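Side-chain contacts in cellulase (Clostridium cellulovorans, PDB 6UI3), which hydrolyses beta-1,4-glucans as a broad-specificity endoglucanase of subfamily GH5_4, this chain being the catalytic domain of a longer, dockerin-bearing protein: residues Asp18-Met23 against Gly298-Trp303; Asn44-Lys49 against Met85-Thr90; Phe52-Ala57 against Leu324-Pro329; Val130-Ala135 against Val177-Ala182; Ala247-Thr252 against Ile284-Phe289. One frame throughout, in Å; residues are numbered along the deposited sequence. Where two conformers were deposited one is given.

In the fold
All five contacts belong to one eight-stranded beta/alpha barrel. Contact 1 lies deepest, about 12 Å from the chain centre, where helix 16-21 meets the lead-in to strand 301-305; the centres of the others lie about 17 to 19 Å out, in the helical layer. Contacts 4 and 5 each join roughly parallel neighbouring helices, buried in contact 4 and partly exposed in contact 5, on opposite sides of the chain's centre. Contact 2 holds the lead-in to helix 49-58 and contact 3 its flank; they meet through Thr47 and Phe52. Chemistry follows place: contacts 1, 4 and 5 are mainly apolar, contact 2 relies on an arginine-carbonyl bond and contact 3 includes a water bridge.

Contact 1. Residues Asp18-Met23 against Gly298-Trp303; sequences DLVKDM and GMPCLW
Met23 and Val20 close on the ring of Pro300 from one side of this contact. CB of Met23 points at the proline and meets Pro300 CG at 3.9 Å, with Pro300 CB just behind. CG steps back from the ring, and SD returns to within 4.2 Å of Pro300 CG. The bend at the last torsion (chi3 68°) swings the methyl on past the ring, leaving Met23 CE 4.9 Å from Leu302 CD1. The proline immediately precedes strand 301-305, the eighth strand of the beta/alpha barrel, while helix 16-21 comes before the first strand and plugs the N-terminal mouth of the barrel; Val20 and Met23 both also rest on Ile268 of strand 267-272. Val20 crosses the proline ring at about a right angle. Its CG1, anti to the backbone N (chi1 171°), presses on Pro300 CD at 3.4 Å, tighter than usual for two carbons, and stands 3.7 Å from Gly298 O. Gly298, with its positive phi, is the C-prime residue of a Schellman motif that ends helix 280-296 and turns the chain toward Pro300. Beyond it, backbone bonds of Leu302 to Ile269 and Phe272 tie the strand to its neighbour.

Contact 2. Residues Asn44-Lys49 against Met85-Thr90; sequences NPVTTK and MARVET
In the helical layer of the beta/alpha barrel, Arg87 of helix 82-96 reaches across to Thr47 in the loop that leads from strand 25-29 to helix 49-58. Its chain leaves the helix with CG anti to the backbone N and bends once, at chi2 (60°), which carries the guanidinium to the loop. NH2 donates to Thr47 O at 2.9 Å, with an N-H...O angle of 152°. The carbonyl oxygen lies near the guanidinium plane, at its edge, whereas the donor is tilted 27° from the plane of the carbonyl. Thr48, the next residue, is the N-cap of helix 49-58, so the arginine takes hold of the chain just ahead of the N-cap. NH2 is also flanked by carbon: Val46 CG1 approaches it obliquely at 3.6 Å, and Thr47 CB lies 3.7 Å from it. With all three guanidinium nitrogens bonded, the rotation of the group is fixed: Glu39 OE1 forms a salt bridge with Arg87 NE, probably offsetting its charge, and Arg87 NH1 is bonded to Tyr94 OH, which in turn makes a weak bond to Thr47 O. Glu39 joins both partners, as its OE2 is hydrogen-bonded to Thr47 OG1.

Contact 3. Residues Phe52-Ala57 against Leu324-Pro329; sequences FDTLKA and LTFPYP
A water molecule bridges Thr54 and Leu324, giving one hydrogen to Thr54 OG1 at 3.1 Å and the other to Leu324 O at 3.0 Å. The hydroxyl is also bonded to Lys50 O, one helical turn earlier, so OG1 is gripped from two directions. Beside the water the two residues touch directly, with Thr54 OG1 3.8 Å from Leu324 CB. The methyl takes the other direction: with OG1 beside the backbone N (chi1 -62°), CG2 lies anti to it and meets Phe326 CE1 obliquely at 3.6 Å. Leu55 CD2 comes to the edge of the same ring, 4.3 Å from Phe326 CZ. Leu324 has positive phi and forms a G1 beta bulge with Thr325 opposite Asn320. Leu324 also leans on Lys50 and Met51, and Phe326 on Ala58, so the loop that follows strand 301-305 runs along one flank of helix 49-58, on its way to helix 329-339.

Contact 4. Residues Val130-Ala135 against Val177-Ala182; sequences VWTQIA and VPVIRA
Helix segments 130-135 and 177-182 run roughly parallel, with axes 9.1 Å apart at closest approach and a crossing angle of -33°; their backbones come nearest at Ala135 and Ile180. Ile180 fills the space between them with both branches. CG1, anti to the carbonyl carbon (chi1 -67°), leads CD1 to the indole of Trp131, 4.0 Å from CE3 and nearly as close to CD2, while CG2 reaches Ala135 CB at 4.4 Å. The indole is also packed by Ile134 CD1 over one face, and its NE1 is tied to Thr149 O, which helps to fix its rotation. Toward the surface, Thr132 OG1 and Val179 CG1 touch at 3.4 Å, their side chains crossing at about a right angle; the hydroxyl is bonded to Thr128 O, back along its own helix. Ala135 and Ile180 both rest on Phe147 of strand 145-148, which lies between these helices in the chain: the typical layering of a beta/alpha barrel, in which neighbouring helices pack on each other and on the strand beneath.

Contact 5. Residues Ala247-Thr252 against Ile284-Phe289; sequences AFIDKT and INFTKF
Ile249 faces two phenylalanines of the neighbouring helix and divides its branches between them. Its CG2 comes to the edge of the Phe289 ring, 3.9 Å from CE2, and its CB stands 4.0 Å from the same atom. Its CD1, at the end of the other branch, reaches Phe286 CE2 at 4.0 Å, with the two side chains crossing at about a right angle. Asp250 follows and only brushes Phe289: its CB lies 4.5 Å from the ring's CZ, and its carboxylate forms a salt bridge with Arg254, one turn on in its own helix. The two helix segments, 17° from parallel, keep their axes 11.6 Å apart, and the rings span the gap. Phe289 extends toward helix 243-261 with CG anti to the backbone N (chi1 -177°), and Phe286 adopts the same first torsion. Phe286 also meets Phe241 edge-to-face and lies against Leu229 and Ala230. Aliphatic carbons against two aromatic rings, at the edge of Phe289 and obliquely at Phe286, make this join between helices 243-261 and 280-296, either side of strand 267-272 in the chain, essentially hydrophobic, held by burial of apolar surface, while the charge of Asp250 is probably balanced by Arg254.

Contact 1. Residues Asp18-Met23 against Gly298-Trp303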
# COMPACT_ATOMS: atom_id res chain seq x y z
N ASP A 18 -13.01 6.27 11.28
CA ASP A 18 -12.91 5.26 12.33
C ASP A 18 -12.17 4.02 11.85
O ASP A 18 -11.42 3.40 12.62
CB ASP A 18 -14.31 4.86 12.83
CG ASP A 18 -14.84 5.75 13.94
OD1 ASP A 18 -14.08 6.58 14.51
OD2 ASP A 18 -16.03 5.58 14.27
N LEU A 19 -12.37 3.61 10.60
CA LEU A 19 -11.67 2.45 10.07
C LEU A 19 -10.17 2.71 10.07
O LEU A 19 -9.38 1.90 10.56
CB LEU A 19 -12.21 2.12 8.68
CG LEU A 19 -12.00 0.76 8.00
CD1 LEU A 19 -10.52 0.44 7.79
CD2 LEU A 19 -12.77 -0.34 8.74
N VAL A 20 -9.77 3.85 9.52
CA VAL A 20 -8.34 4.18 9.44
C VAL A 20 -7.73 4.25 10.84
O VAL A 20 -6.60 3.78 11.05
CB VAL A 20 -8.11 5.45 8.60
CG1 VAL A 20 -6.65 5.91 8.69
CG2 VAL A 20 -8.48 5.16 7.13
N LYS A 21 -8.46 4.81 11.80
CA LYS A 21 -7.96 4.89 13.17
C LYS A 21 -7.65 3.50 13.73
O LYS A 21 -6.75 3.36 14.56
CB LYS A 21 -9.00 5.61 14.03
CG LYS A 21 -8.64 5.71 15.51
CD LYS A 21 -9.56 6.70 16.25
CE LYS A 21 -11.03 6.27 16.27
NZ LYS A 21 -11.33 5.15 17.22
N ASP A 22 -8.38 2.48 13.29
CA ASP A 22 -8.22 1.12 13.81
C ASP A 22 -7.08 0.34 13.15
O ASP A 22 -6.76 -0.75 13.62
CB ASP A 22 -9.54 0.35 13.64
CG ASP A 22 -9.62 -0.87 14.51
OD1 ASP A 22 -9.38 -0.75 15.73
OD2 ASP A 22 -9.96 -1.95 13.98
N MET A 23 -6.44 0.88 12.10
CA MET A 23 -5.48 0.09 11.31
C MET A 23 -4.13 -0.11 12.00
O MET A 23 -3.50 -1.16 11.82
CB MET A 23 -5.29 0.75 9.95
CG MET A 23 -6.46 0.56 9.04
SD MET A 23 -6.36 1.43 7.47
CE MET A 23 -5.02 0.58 6.66
N GLY A 298 -3.03 10.89 12.45
CA GLY A 298 -3.92 9.76 12.24
C GLY A 298 -3.61 8.92 11.02
O GLY A 298 -4.52 8.26 10.50
N MET A 299 -2.35 8.89 10.58
CA MET A 299 -2.00 8.17 9.37
C MET A 299 -1.29 6.87 9.70
O MET A 299 -0.16 6.90 10.20
CB MET A 299 -1.11 9.05 8.50
CG MET A 299 -1.75 10.39 8.21
SD MET A 299 -0.73 11.49 7.23
CE MET A 299 -1.66 13.00 7.25
N PRO A 300 -1.89 5.72 9.42
CA PRO A 300 -1.17 4.46 9.61
C PRO A 300 -0.01 4.35 8.63
O PRO A 300 -0.08 4.86 7.50
CB PRO A 300 -2.22 3.37 9.35
CG PRO A 300 -3.41 4.03 8.88
CD PRO A 300 -3.27 5.51 8.93
N CYS A 301 1.06 3.70 9.08
CA CYS A 301 2.28 3.51 8.30
C CYS A 301 2.52 2.03 8.05
O CYS A 301 2.48 1.22 8.98
CB CYS A 301 3.49 4.08 9.04
SG CYS A 301 3.43 5.86 9.29
N LEU A 302 2.75 1.68 6.79
CA LEU A 302 2.98 0.30 6.38
C LEU A 302 4.39 0.16 5.82
O LEU A 302 4.68 0.69 4.75
CB LEU A 302 1.94 -0.11 5.34
CG LEU A 302 0.49 -0.27 5.79
CD1 LEU A 302 -0.17 0.92 6.33
CD2 LEU A 302 -0.33 -0.78 4.60
N TRP A 303 5.25 -0.55 6.53
CA TRP A 303 6.63 -0.76 6.09
C TRP A 303 6.67 -1.65 4.85
O TRP A 303 5.97 -2.66 4.78
CB TRP A 303 7.44 -1.40 7.23
CG TRP A 303 8.91 -1.62 6.90
CD1 TRP A 303 9.42 -2.63 6.16
CD2 TRP A 303 10.03 -0.84 7.34
NE1 TRP A 303 10.78 -2.51 6.07
CE2 TRP A 303 11.19 -1.44 6.80
CE3 TRP A 303 10.17 0.30 8.12
CZ2 TRP A 303 12.46 -0.93 7.02
CZ3 TRP A 303 11.44 0.79 8.35
CH2 TRP A 303 12.57 0.16 7.81

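Contact 2. Residues Asn44-Lys49 against Met85-Thr90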
# COMPACT_ATOMS: atom_id res chain seq x y z
N ASN A 44 11.39 -14.67 -3.67
CA ASN A 44 10.85 -14.89 -2.34
C ASN A 44 10.12 -16.22 -2.27
O ASN A 44 9.68 -16.76 -3.29
CB ASN A 44 9.97 -13.71 -1.94
CG ASN A 44 10.79 -12.56 -1.41
OD1 ASN A 44 11.89 -12.76 -0.89
ND2 ASN A 44 10.30 -11.35 -1.58
N PRO A 45 10.00 -16.79 -1.07
CA PRO A 45 9.33 -18.08 -0.92
C PRO A 45 7.82 -17.93 -1.03
O PRO A 45 7.26 -16.84 -0.95
CB PRO A 45 9.73 -18.50 0.50
CG PRO A 45 9.89 -17.21 1.23
CD PRO A 45 10.51 -16.27 0.22
N VAL A 46 7.16 -19.07 -1.22
CA VAL A 46 5.71 -19.10 -1.14
C VAL A 46 5.28 -18.64 0.24
O VAL A 46 5.81 -19.08 1.26
CB VAL A 46 5.20 -20.51 -1.47
CG1 VAL A 46 3.68 -20.59 -1.29
CG2 VAL A 46 5.58 -20.91 -2.89
N THR A 47 4.31 -17.74 0.29
CA THR A 47 3.84 -17.18 1.55
C THR A 47 3.05 -18.22 2.35
O THR A 47 2.32 -19.03 1.78
CB THR A 47 2.95 -15.97 1.25
OG1 THR A 47 3.64 -15.08 0.36
CG2 THR A 47 2.61 -15.20 2.49
N THR A 48 3.17 -18.16 3.68
CA THR A 48 2.46 -19.07 4.57
C THR A 48 1.72 -18.30 5.67
O THR A 48 2.08 -17.18 6.02
CB THR A 48 3.41 -20.07 5.26
OG1 THR A 48 4.28 -19.33 6.13
CG2 THR A 48 4.22 -20.84 4.25
N LYS A 49 0.72 -18.96 6.25
CA LYS A 49 0.02 -18.36 7.38
C LYS A 49 0.98 -18.09 8.54
O LYS A 49 0.85 -17.08 9.24
CB LYS A 49 -1.15 -19.23 7.84
CG LYS A 49 -1.94 -18.56 8.96
CD LYS A 49 -3.19 -19.35 9.34
CE LYS A 49 -3.95 -18.69 10.47
NZ LYS A 49 -3.25 -18.81 11.77
N MET A 85 -6.92 -15.94 -8.61
CA MET A 85 -7.82 -15.28 -7.67
C MET A 85 -7.86 -16.04 -6.35
O MET A 85 -7.85 -15.43 -5.27
CB MET A 85 -9.22 -15.16 -8.28
CG MET A 85 -10.19 -14.35 -7.44
SD MET A 85 -9.89 -12.57 -7.43
CE MET A 85 -10.51 -12.11 -9.05
N ALA A 86 -7.90 -17.38 -6.42
CA ALA A 86 -7.96 -18.20 -5.21
C ALA A 86 -6.69 -18.06 -4.38
O ALA A 86 -6.75 -18.07 -3.15
CB ALA A 86 -8.22 -19.66 -5.58
N ARG A 87 -5.53 -17.95 -5.03
CA ARG A 87 -4.30 -17.75 -4.27
C ARG A 87 -4.31 -16.41 -3.55
O ARG A 87 -3.93 -16.33 -2.37
CB ARG A 87 -3.08 -17.87 -5.18
CG ARG A 87 -1.74 -17.69 -4.47
CD ARG A 87 -1.53 -18.73 -3.37
NE ARG A 87 -0.35 -18.40 -2.58
CZ ARG A 87 -0.15 -18.77 -1.32
NH1 ARG A 87 -1.04 -19.53 -0.67
NH2 ARG A 87 0.94 -18.35 -0.69
N VAL A 88 -4.72 -15.35 -4.23
CA VAL A 88 -4.83 -14.05 -3.58
C VAL A 88 -5.75 -14.15 -2.37
O VAL A 88 -5.44 -13.65 -1.28
CB VAL A 88 -5.29 -12.97 -4.58
CG1 VAL A 88 -5.54 -11.67 -3.87
CG2 VAL A 88 -4.27 -12.79 -5.70
N GLU A 89 -6.90 -14.82 -2.54
CA GLU A 89 -7.84 -15.00 -1.44
C GLU A 89 -7.22 -15.78 -0.28
O GLU A 89 -7.44 -15.45 0.89
CB GLU A 89 -9.08 -15.71 -1.97
CG GLU A 89 -10.13 -16.01 -0.92
CD GLU A 89 -11.40 -16.61 -1.50
OE1 GLU A 89 -11.33 -17.25 -2.57
OE2 GLU A 89 -12.47 -16.44 -0.87
N THR A 90 -6.44 -16.82 -0.57
CA THR A 90 -5.77 -17.58 0.48
C THR A 90 -4.84 -16.69 1.29
O THR A 90 -4.82 -16.77 2.53
CB THR A 90 -5.01 -18.76 -0.14
OG1 THR A 90 -5.95 -19.63 -0.80
CG2 THR A 90 -4.24 -19.54 0.91

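Contact 3. Residues Phe52-Ala57 against Leu324-Pro329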
# COMPACT_ATOMS: atom_id res chain seq x y z
N PHE A 52 2.35 -14.67 8.72
CA PHE A 52 1.41 -13.69 9.24
C PHE A 52 1.21 -13.85 10.74
O PHE A 52 1.10 -12.86 11.46
CB PHE A 52 0.07 -13.82 8.50
CG PHE A 52 0.07 -13.22 7.12
CD1 PHE A 52 0.83 -13.77 6.09
CD2 PHE A 52 -0.71 -12.10 6.84
CE1 PHE A 52 0.82 -13.20 4.82
CE2 PHE A 52 -0.73 -11.54 5.57
CZ PHE A 52 0.04 -12.08 4.56
N ASP A 53 1.18 -15.10 11.23
CA ASP A 53 1.13 -15.33 12.67
C ASP A 53 2.28 -14.62 13.36
O ASP A 53 2.12 -14.04 14.44
CB ASP A 53 1.28 -16.83 12.97
CG ASP A 53 0.14 -17.70 12.45
OD1 ASP A 53 -0.92 -17.20 12.03
OD2 ASP A 53 0.34 -18.94 12.49
N THR A 54 3.47 -14.70 12.76
CA THR A 54 4.66 -14.08 13.34
C THR A 54 4.54 -12.56 13.36
O THR A 54 4.89 -11.91 14.34
CB THR A 54 5.90 -14.54 12.55
OG1 THR A 54 6.04 -15.97 12.66
CG2 THR A 54 7.15 -13.88 13.06
N LEU A 55 4.02 -11.98 12.27
CA LEU A 55 3.80 -10.54 12.23
C LEU A 55 2.79 -10.10 13.28
O LEU A 55 2.99 -9.09 13.96
CB LEU A 55 3.32 -10.14 10.84
CG LEU A 55 4.32 -10.28 9.70
CD1 LEU A 55 3.63 -10.12 8.39
CD2 LEU A 55 5.47 -9.28 9.83
N LYS A 56 1.69 -10.84 13.41
CA LYS A 56 0.68 -10.50 14.41
C LYS A 56 1.29 -10.53 15.81
O LYS A 56 1.06 -9.62 16.62
CB LYS A 56 -0.51 -11.45 14.31
CG LYS A 56 -1.64 -11.16 15.31
CD LYS A 56 -2.35 -9.85 14.99
CE LYS A 56 -3.43 -9.52 16.00
NZ LYS A 56 -4.30 -10.68 16.29
N ALA A 57 2.06 -11.57 16.12
CA ALA A 57 2.64 -11.68 17.46
C ALA A 57 3.62 -10.54 17.74
O ALA A 57 3.82 -10.15 18.90
CB ALA A 57 3.32 -13.04 17.64
N LEU A 324 11.47 -17.07 9.89
CA LEU A 324 10.44 -16.36 10.65
C LEU A 324 11.03 -15.60 11.84
O LEU A 324 10.48 -15.62 12.94
CB LEU A 324 9.30 -17.27 11.11
CG LEU A 324 8.66 -18.15 10.06
CD1 LEU A 324 7.52 -18.96 10.66
CD2 LEU A 324 8.16 -17.29 8.99
N THR A 325 12.11 -14.90 11.60
CA THR A 325 12.81 -14.15 12.63
C THR A 325 12.87 -12.68 12.24
O THR A 325 12.65 -12.30 11.09
CB THR A 325 14.24 -14.68 12.82
OG1 THR A 325 14.97 -14.54 11.59
CG2 THR A 325 14.21 -16.14 13.24
N PHE A 326 13.19 -11.85 13.22
CA PHE A 326 13.39 -10.41 13.03
C PHE A 326 14.84 -10.07 13.37
O PHE A 326 15.18 -9.94 14.55
CB PHE A 326 12.45 -9.60 13.93
CG PHE A 326 11.00 -9.75 13.58
CD1 PHE A 326 10.20 -10.66 14.25
CD2 PHE A 326 10.43 -8.98 12.58
CE1 PHE A 326 8.87 -10.79 13.93
CE2 PHE A 326 9.09 -9.13 12.26
CZ PHE A 326 8.32 -10.02 12.93
N PRO A 327 15.72 -9.91 12.38
CA PRO A 327 17.12 -9.60 12.72
C PRO A 327 17.32 -8.18 13.23
O PRO A 327 18.35 -7.90 13.84
CB PRO A 327 17.87 -9.84 11.40
CG PRO A 327 16.85 -9.70 10.36
CD PRO A 327 15.54 -10.21 10.95
N TYR A 328 16.36 -7.30 12.97
CA TYR A 328 16.39 -5.89 13.39
C TYR A 328 15.15 -5.64 14.24
O TYR A 328 14.27 -4.85 13.86
CB TYR A 328 16.46 -4.93 12.20
CG TYR A 328 17.45 -5.40 11.16
CD1 TYR A 328 18.77 -5.62 11.50
CD2 TYR A 328 17.04 -5.69 9.86
CE1 TYR A 328 19.67 -6.11 10.57
CE2 TYR A 328 17.93 -6.17 8.93
CZ TYR A 328 19.24 -6.38 9.29
OH TYR A 328 20.16 -6.89 8.38
N PRO A 329 15.04 -6.29 15.40
CA PRO A 329 13.83 -6.09 16.22
C PRO A 329 13.68 -4.65 16.67
O PRO A 329 12.55 -4.19 16.93
CB PRO A 329 14.04 -7.05 17.40
CG PRO A 329 15.55 -7.14 17.55
CD PRO A 329 16.04 -7.12 16.10
O HOH W 1 8.28 -16.81 14.58

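Contact 4. Residues Val130-Ala135 against Val177-Ala182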
# COMPACT_ATOMS: atom_id res chain seq x y z
N VAL A 130 -11.24 -5.51 -14.32
CA VAL A 130 -10.48 -6.19 -13.28
C VAL A 130 -11.10 -5.95 -11.91
O VAL A 130 -11.34 -6.90 -11.15
CB VAL A 130 -9.00 -5.77 -13.34
CG1 VAL A 130 -8.25 -6.24 -12.10
CG2 VAL A 130 -8.34 -6.30 -14.61
N TRP A 131 -11.40 -4.69 -11.58
CA TRP A 131 -11.99 -4.40 -10.28
C TRP A 131 -13.38 -5.01 -10.12
O TRP A 131 -13.75 -5.40 -9.01
CB TRP A 131 -12.00 -2.90 -9.95
CG TRP A 131 -10.73 -2.52 -9.27
CD1 TRP A 131 -9.73 -1.70 -9.74
CD2 TRP A 131 -10.30 -3.00 -8.00
NE1 TRP A 131 -8.71 -1.64 -8.81
CE2 TRP A 131 -9.02 -2.45 -7.75
CE3 TRP A 131 -10.87 -3.86 -7.04
CZ2 TRP A 131 -8.30 -2.73 -6.58
CZ3 TRP A 131 -10.15 -4.15 -5.89
CH2 TRP A 131 -8.88 -3.59 -5.67
N THR A 132 -14.16 -5.10 -11.20
CA THR A 132 -15.46 -5.77 -11.09
C THR A 132 -15.27 -7.21 -10.65
O THR A 132 -16.00 -7.71 -9.79
CB THR A 132 -16.21 -5.70 -12.42
OG1 THR A 132 -16.50 -4.32 -12.73
CG2 THR A 132 -17.54 -6.43 -12.34
N GLN A 133 -14.26 -7.89 -11.21
CA GLN A 133 -13.98 -9.28 -10.82
C GLN A 133 -13.48 -9.39 -9.38
O GLN A 133 -13.92 -10.27 -8.64
CB GLN A 133 -12.95 -9.89 -11.77
CG GLN A 133 -13.47 -10.13 -13.16
CD GLN A 133 -12.35 -10.58 -14.07
OE1 GLN A 133 -12.02 -11.76 -14.11
NE2 GLN A 133 -11.75 -9.64 -14.78
N ILE A 134 -12.51 -8.56 -9.00
CA ILE A 134 -11.99 -8.63 -7.63
C ILE A 134 -13.11 -8.33 -6.64
O ILE A 134 -13.33 -9.07 -5.66
CB ILE A 134 -10.80 -7.67 -7.42
CG1 ILE A 134 -9.66 -7.97 -8.38
CG2 ILE A 134 -10.31 -7.73 -5.96
CD1 ILE A 134 -8.61 -6.90 -8.43
N ALA A 135 -13.83 -7.24 -6.87
CA ALA A 135 -14.91 -6.84 -5.98
C ALA A 135 -15.97 -7.93 -5.89
O ALA A 135 -16.42 -8.29 -4.80
CB ALA A 135 -15.49 -5.51 -6.45
N VAL A 177 -14.11 3.75 -8.13
CA VAL A 177 -14.81 3.74 -6.84
C VAL A 177 -16.29 3.37 -7.01
O VAL A 177 -16.73 2.41 -6.35
CB VAL A 177 -14.54 5.04 -6.07
CG1 VAL A 177 -15.50 5.19 -4.87
CG2 VAL A 177 -13.08 5.09 -5.62
N PRO A 178 -17.07 4.03 -7.87
CA PRO A 178 -18.47 3.62 -8.01
C PRO A 178 -18.64 2.23 -8.62
O PRO A 178 -19.63 1.56 -8.33
CB PRO A 178 -19.13 4.72 -8.85
CG PRO A 178 -18.04 5.61 -9.28
CD PRO A 178 -16.81 5.35 -8.49
N VAL A 179 -17.71 1.79 -9.48
CA VAL A 179 -17.76 0.42 -9.99
C VAL A 179 -17.73 -0.57 -8.84
O VAL A 179 -18.53 -1.52 -8.78
CB VAL A 179 -16.62 0.18 -10.99
CG1 VAL A 179 -16.37 -1.32 -11.16
CG2 VAL A 179 -16.94 0.83 -12.32
N ILE A 180 -16.82 -0.37 -7.89
CA ILE A 180 -16.75 -1.23 -6.71
C ILE A 180 -18.04 -1.15 -5.90
O ILE A 180 -18.61 -2.17 -5.50
CB ILE A 180 -15.51 -0.89 -5.86
CG1 ILE A 180 -14.22 -1.24 -6.62
CG2 ILE A 180 -15.56 -1.59 -4.50
CD1 ILE A 180 -12.97 -0.60 -6.09
N ARG A 181 -18.53 0.07 -5.64
CA ARG A 181 -19.73 0.23 -4.81
C ARG A 181 -20.92 -0.53 -5.40
O ARG A 181 -21.71 -1.14 -4.68
CB ARG A 181 -20.11 1.70 -4.65
CG ARG A 181 -19.10 2.62 -3.99
CD ARG A 181 -18.90 2.25 -2.58
NE ARG A 181 -17.92 3.11 -1.92
CZ ARG A 181 -17.10 2.70 -0.97
NH1 ARG A 181 -17.15 1.44 -0.55
NH2 ARG A 181 -16.24 3.55 -0.43
N ALA A 182 -21.07 -0.47 -6.73
CA ALA A 182 -22.26 -1.02 -7.37
C ALA A 182 -22.29 -2.54 -7.33
O ALA A 182 -23.36 -3.12 -7.51
CB ALA A 182 -22.35 -0.51 -8.81

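Contact 5. Residues Ala247-Thr252 against Ile284-Phe289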
# COMPACT_ATOMS: atom_id res chain seq x y z
N ALA A 247 12.90 17.66 9.43
CA ALA A 247 12.11 18.81 9.01
C ALA A 247 11.34 18.51 7.73
O ALA A 247 10.18 18.93 7.58
CB ALA A 247 13.03 20.01 8.81
N PHE A 248 11.96 17.79 6.79
CA PHE A 248 11.27 17.48 5.54
C PHE A 248 10.07 16.58 5.79
O PHE A 248 8.99 16.76 5.20
CB PHE A 248 12.24 16.85 4.54
CG PHE A 248 11.64 16.65 3.18
CD1 PHE A 248 11.49 17.73 2.32
CD2 PHE A 248 11.20 15.42 2.77
CE1 PHE A 248 10.89 17.55 1.07
CE2 PHE A 248 10.61 15.23 1.54
CZ PHE A 248 10.46 16.29 0.68
N ILE A 249 10.24 15.57 6.64
CA ILE A 249 9.13 14.69 6.99
C ILE A 249 8.02 15.48 7.66
O ILE A 249 6.84 15.35 7.31
CB ILE A 249 9.64 13.55 7.89
CG1 ILE A 249 10.54 12.60 7.11
CG2 ILE A 249 8.47 12.79 8.50
CD1 ILE A 249 11.40 11.70 8.00
N ASP A 250 8.37 16.31 8.64
CA ASP A 250 7.35 17.06 9.38
C ASP A 250 6.57 17.99 8.45
O ASP A 250 5.33 18.06 8.54
CB ASP A 250 8.00 17.84 10.51
CG ASP A 250 6.98 18.47 11.41
OD1 ASP A 250 6.43 17.74 12.24
OD2 ASP A 250 6.69 19.67 11.27
N LYS A 251 7.26 18.69 7.56
CA LYS A 251 6.59 19.59 6.62
C LYS A 251 5.63 18.83 5.73
O LYS A 251 4.49 19.26 5.50
CB LYS A 251 7.63 20.34 5.79
CG LYS A 251 7.07 21.31 4.72
CD LYS A 251 8.18 22.08 4.03
CE LYS A 251 8.92 21.22 3.03
NZ LYS A 251 10.17 21.91 2.55
N THR A 252 6.07 17.68 5.23
CA THR A 252 5.23 16.88 4.34
C THR A 252 3.97 16.44 5.06
O THR A 252 2.87 16.53 4.51
CB THR A 252 6.01 15.67 3.82
OG1 THR A 252 7.14 16.09 3.05
CG2 THR A 252 5.15 14.78 2.93
N ILE A 284 16.64 3.42 13.36
CA ILE A 284 15.76 3.44 14.53
C ILE A 284 15.20 4.84 14.74
O ILE A 284 13.98 5.03 14.89
CB ILE A 284 16.52 2.96 15.79
CG1 ILE A 284 16.89 1.48 15.66
CG2 ILE A 284 15.70 3.21 17.04
CD1 ILE A 284 17.90 1.01 16.70
N ASN A 285 16.08 5.84 14.73
CA ASN A 285 15.66 7.21 14.97
C ASN A 285 14.71 7.69 13.88
O ASN A 285 13.69 8.32 14.15
CB ASN A 285 16.87 8.15 15.03
CG ASN A 285 17.80 7.85 16.17
OD1 ASN A 285 17.44 7.18 17.15
ND2 ASN A 285 19.02 8.37 16.07
N PHE A 286 15.03 7.36 12.63
CA PHE A 286 14.15 7.68 11.51
C PHE A 286 12.77 7.09 11.71
O PHE A 286 11.75 7.77 11.54
CB PHE A 286 14.78 7.15 10.22
CG PHE A 286 13.88 7.24 9.00
CD1 PHE A 286 12.94 6.27 8.71
CD2 PHE A 286 14.02 8.28 8.09
CE1 PHE A 286 12.14 6.37 7.56
CE2 PHE A 286 13.23 8.36 6.94
CZ PHE A 286 12.30 7.42 6.69
N THR A 287 12.72 5.80 12.03
CA THR A 287 11.45 5.08 12.08
C THR A 287 10.59 5.57 13.22
O THR A 287 9.38 5.80 13.05
CB THR A 287 11.72 3.57 12.16
OG1 THR A 287 12.45 3.15 11.00
CG2 THR A 287 10.44 2.78 12.25
N LYS A 288 11.20 5.80 14.38
CA LYS A 288 10.47 6.37 15.51
C LYS A 288 9.90 7.74 15.15
O LYS A 288 8.72 8.02 15.37
CB LYS A 288 11.43 6.47 16.71
CG LYS A 288 10.89 7.25 17.89
CD LYS A 288 9.76 6.52 18.57
CE LYS A 288 9.12 7.38 19.67
NZ LYS A 288 10.06 7.77 20.75
N PHE A 289 10.75 8.61 14.60
CA PHE A 289 10.30 9.95 14.24
C PHE A 289 9.18 9.90 13.21
O PHE A 289 8.18 10.61 13.32
CB PHE A 289 11.47 10.78 13.69
CG PHE A 289 11.09 12.18 13.38
CD1 PHE A 289 11.18 13.16 14.34
CD2 PHE A 289 10.58 12.53 12.15
CE1 PHE A 289 10.79 14.46 14.08
CE2 PHE A 289 10.22 13.83 11.87
CZ PHE A 289 10.31 14.78 12.83